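Long-range contact in blue copper protein (Hyphomicrobium denitrificans, PDB 3EF4), which binds one copper ion in a type 1 (blue) site and probably carries electrons in the periplasm: residues S40-S45 against K78-Y83. Residues are numbered along the deposited sequence; the frame is centred on the assembly and turned at random.
Sequences SHNAES and KCAPHY. With CU (copper (II) ion), chain D; PO4 (phosphate ion), chain H.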
loop_
_atom_site.group_PDB
_atom_site.type_symbol
_atom_site.label_atom_id
_atom_site.label_comp_id
_atom_site.label_asym_id
_atom_site.label_seq_id
_atom_site.Cartn_x
_atom_site.Cartn_y
_atom_site.Cartn_z
ATOM N N SER A 40 -16.437 3.005 -0.275
ATOM C CA SER A 40 -16.355 2.445 1.083
ATOM C C SER A 40 -14.987 1.884 1.400
ATOM O O SER A 40 -14.916 0.951 2.215
ATOM C CB SER A 40 -17.450 1.421 1.343
ATOM O OG SER A 40 -18.726 2.031 1.090
ATOM N N HIS A 41 -13.947 2.462 0.825
ATOM C CA HIS A 41 -12.565 2.152 1.122
ATOM C C HIS A 41 -11.795 3.398 1.469
ATOM O O HIS A 41 -12.247 4.500 1.218
ATOM C CB HIS A 41 -11.902 1.509 -0.076
ATOM C CG HIS A 41 -12.567 0.273 -0.586
ATOM N ND1 HIS A 41 -12.421 -0.947 0.053
ATOM C CD2 HIS A 41 -13.398 0.098 -1.648
ATOM C CE1 HIS A 41 -13.127 -1.824 -0.615
ATOM N NE2 HIS A 41 -13.745 -1.237 -1.662
ATOM N N ASN A 42 -10.617 3.259 2.030
ATOM C CA ASN A 42 -9.664 4.335 2.098
ATOM C C ASN A 42 -8.257 3.782 1.908
ATOM O O ASN A 42 -8.032 2.592 1.779
ATOM C CB ASN A 42 -9.756 5.173 3.358
ATOM C CG ASN A 42 -9.033 4.624 4.575
ATOM O OD1 ASN A 42 -8.978 3.424 4.784
ATOM N ND2 ASN A 42 -8.479 5.550 5.340
ATOM N N ALA A 43 -7.303 4.709 1.951
ATOM C CA ALA A 43 -5.884 4.321 1.971
ATOM C C ALA A 43 -5.202 5.182 3.009
ATOM O O ALA A 43 -5.340 6.400 3.033
ATOM C CB ALA A 43 -5.224 4.494 0.630
ATOM N N GLU A 44 -4.475 4.547 3.906
ATOM C CA GLU A 44 -3.726 5.243 4.961
ATOM C C GLU A 44 -2.491 4.453 5.324
ATOM O O GLU A 44 -2.446 3.212 5.246
ATOM C CB GLU A 44 -4.613 5.493 6.175
ATOM C CG GLU A 44 -5.065 4.238 6.910
ATOM C CD GLU A 44 -5.935 4.620 8.066
ATOM O OE1 GLU A 44 -7.047 5.092 7.863
ATOM O OE2 GLU A 44 -5.526 4.525 9.229
ATOM N N SER A 45 -1.474 5.141 5.802
ATOM C CA SER A 45 -0.270 4.502 6.257
ATOM C C SER A 45 -0.507 3.472 7.338
ATOM O O SER A 45 -1.313 3.717 8.239
ATOM C CB SER A 45 0.670 5.576 6.840
ATOM O OG SER A 45 0.998 6.559 5.897
ATOM N N LYS A 78 -2.838 0.638 4.261
ATOM C CA LYS A 78 -3.984 -0.181 4.452
ATOM C C LYS A 78 -5.258 0.590 4.130
ATOM O O LYS A 78 -5.277 1.795 4.112
ATOM C CB LYS A 78 -4.075 -0.683 5.925
ATOM C CG LYS A 78 -4.208 0.451 6.931
ATOM C CD LYS A 78 -4.342 -0.083 8.361
ATOM C CE LYS A 78 -4.300 1.083 9.350
ATOM N NZ LYS A 78 -4.412 0.629 10.750
ATOM N N CYS A 79 -6.322 -0.190 3.954
ATOM C CA CYS A 79 -7.691 0.299 4.000
ATOM C C CYS A 79 -8.204 0.009 5.403
ATOM O O CYS A 79 -8.165 -1.145 5.839
ATOM C CB CYS A 79 -8.547 -0.370 2.958
ATOM S SG CYS A 79 -10.303 -0.069 3.188
ATOM N N ALA A 80 -8.613 1.056 6.131
ATOM C CA ALA A 80 -8.945 0.864 7.531
ATOM C C ALA A 80 -10.032 -0.190 7.752
ATOM O O ALA A 80 -9.800 -1.104 8.557
ATOM C CB ALA A 80 -9.377 2.175 8.169
ATOM N N PRO A 81 -11.187 -0.150 7.144
ATOM C CA PRO A 81 -12.161 -1.185 7.429
ATOM C C PRO A 81 -11.822 -2.559 6.895
ATOM O O PRO A 81 -12.407 -3.534 7.374
ATOM C CB PRO A 81 -13.421 -0.637 6.732
ATOM C CG PRO A 81 -12.912 0.200 5.636
ATOM C CD PRO A 81 -11.692 0.907 6.210
ATOM N N HIS A 82 -10.933 -2.632 5.902
ATOM C CA HIS A 82 -10.670 -3.923 5.289
ATOM C C HIS A 82 -9.284 -4.495 5.494
ATOM O O HIS A 82 -8.947 -5.507 4.904
ATOM C CB HIS A 82 -10.997 -3.907 3.795
ATOM C CG HIS A 82 -12.423 -3.538 3.527
ATOM N ND1 HIS A 82 -12.673 -2.531 2.620
ATOM C CD2 HIS A 82 -13.590 -4.017 3.958
ATOM C CE1 HIS A 82 -14.002 -2.405 2.553
ATOM N NE2 HIS A 82 -14.563 -3.284 3.383
ATOM N N TYR A 83 -8.488 -3.889 6.367
ATOM C CA TYR A 83 -7.129 -4.407 6.567
ATOM C C TYR A 83 -7.119 -5.845 6.979
ATOM O O TYR A 83 -6.362 -6.661 6.444
ATOM C CB TYR A 83 -6.426 -3.577 7.614
ATOM C CG TYR A 83 -4.943 -3.778 7.756
ATOM C CD1 TYR A 83 -4.110 -4.071 6.698
ATOM C CD2 TYR A 83 -4.355 -3.646 9.003
ATOM C CE1 TYR A 83 -2.771 -4.231 6.867
ATOM C CE2 TYR A 83 -2.993 -3.796 9.182
ATOM C CZ TYR A 83 -2.186 -4.100 8.106
ATOM O OH TYR A 83 -0.839 -4.259 8.223
HETATM CU CU CU D . -11.323 -1.329 1.690
HETATM P P PO4 H . -6.795 3.639 12.156
HETATM O O1 PO4 H . -8.008 2.728 11.754
HETATM O O2 PO4 H . -5.436 2.832 11.972
HETATM O O3 PO4 H . -6.750 4.916 11.214
HETATM O O4 PO4 H . -6.915 4.081 13.657
#
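C79 SG bonds to the copper ion at 2.2 Å and also accepts a nearly straight hydrogen bond from the backbone N of N42, SG to N 3.5 Å. This is the type 1 copper site of a cupredoxin, here a pseudoazurin: H41 comes from residues 40-45, C79 and H82 from the loop after strand 73-78, and M87 completes the set. C79 chi1 of 168° turns SG away from its own backbone N and onto the metal, where it lies at the edge of the H41 ring, in the ring plane. H41 and H82 both turn ND1 to the metal, and their rings meet rim to rim with planes at 57°; H41 NE2 is hydrogen-bonded to N9. Beside the cysteine, N42 OD1 accepts the backbone N-H of A80 in its carbonyl plane, OD1 to N 2.7 Å, while its ND2 donates to E44 OE1 (2.9 Å), in the amide plane and at the anti lone pair of the carboxylate, and also to G59 O. With an alanine here, the A80 N-H would probably lose this acceptor and E44 OE1 the ND2 donor. Further along, E44 and K78 form an antiparallel hydrogen-bonded pair, E44 N to K78 O 2.9 Å and K78 N to E44 O 2.8 Å. The extended K78 chain ends with NZ donating to O2 of a phosphate, probably from the crystallisation liquor, at 2.7 Å.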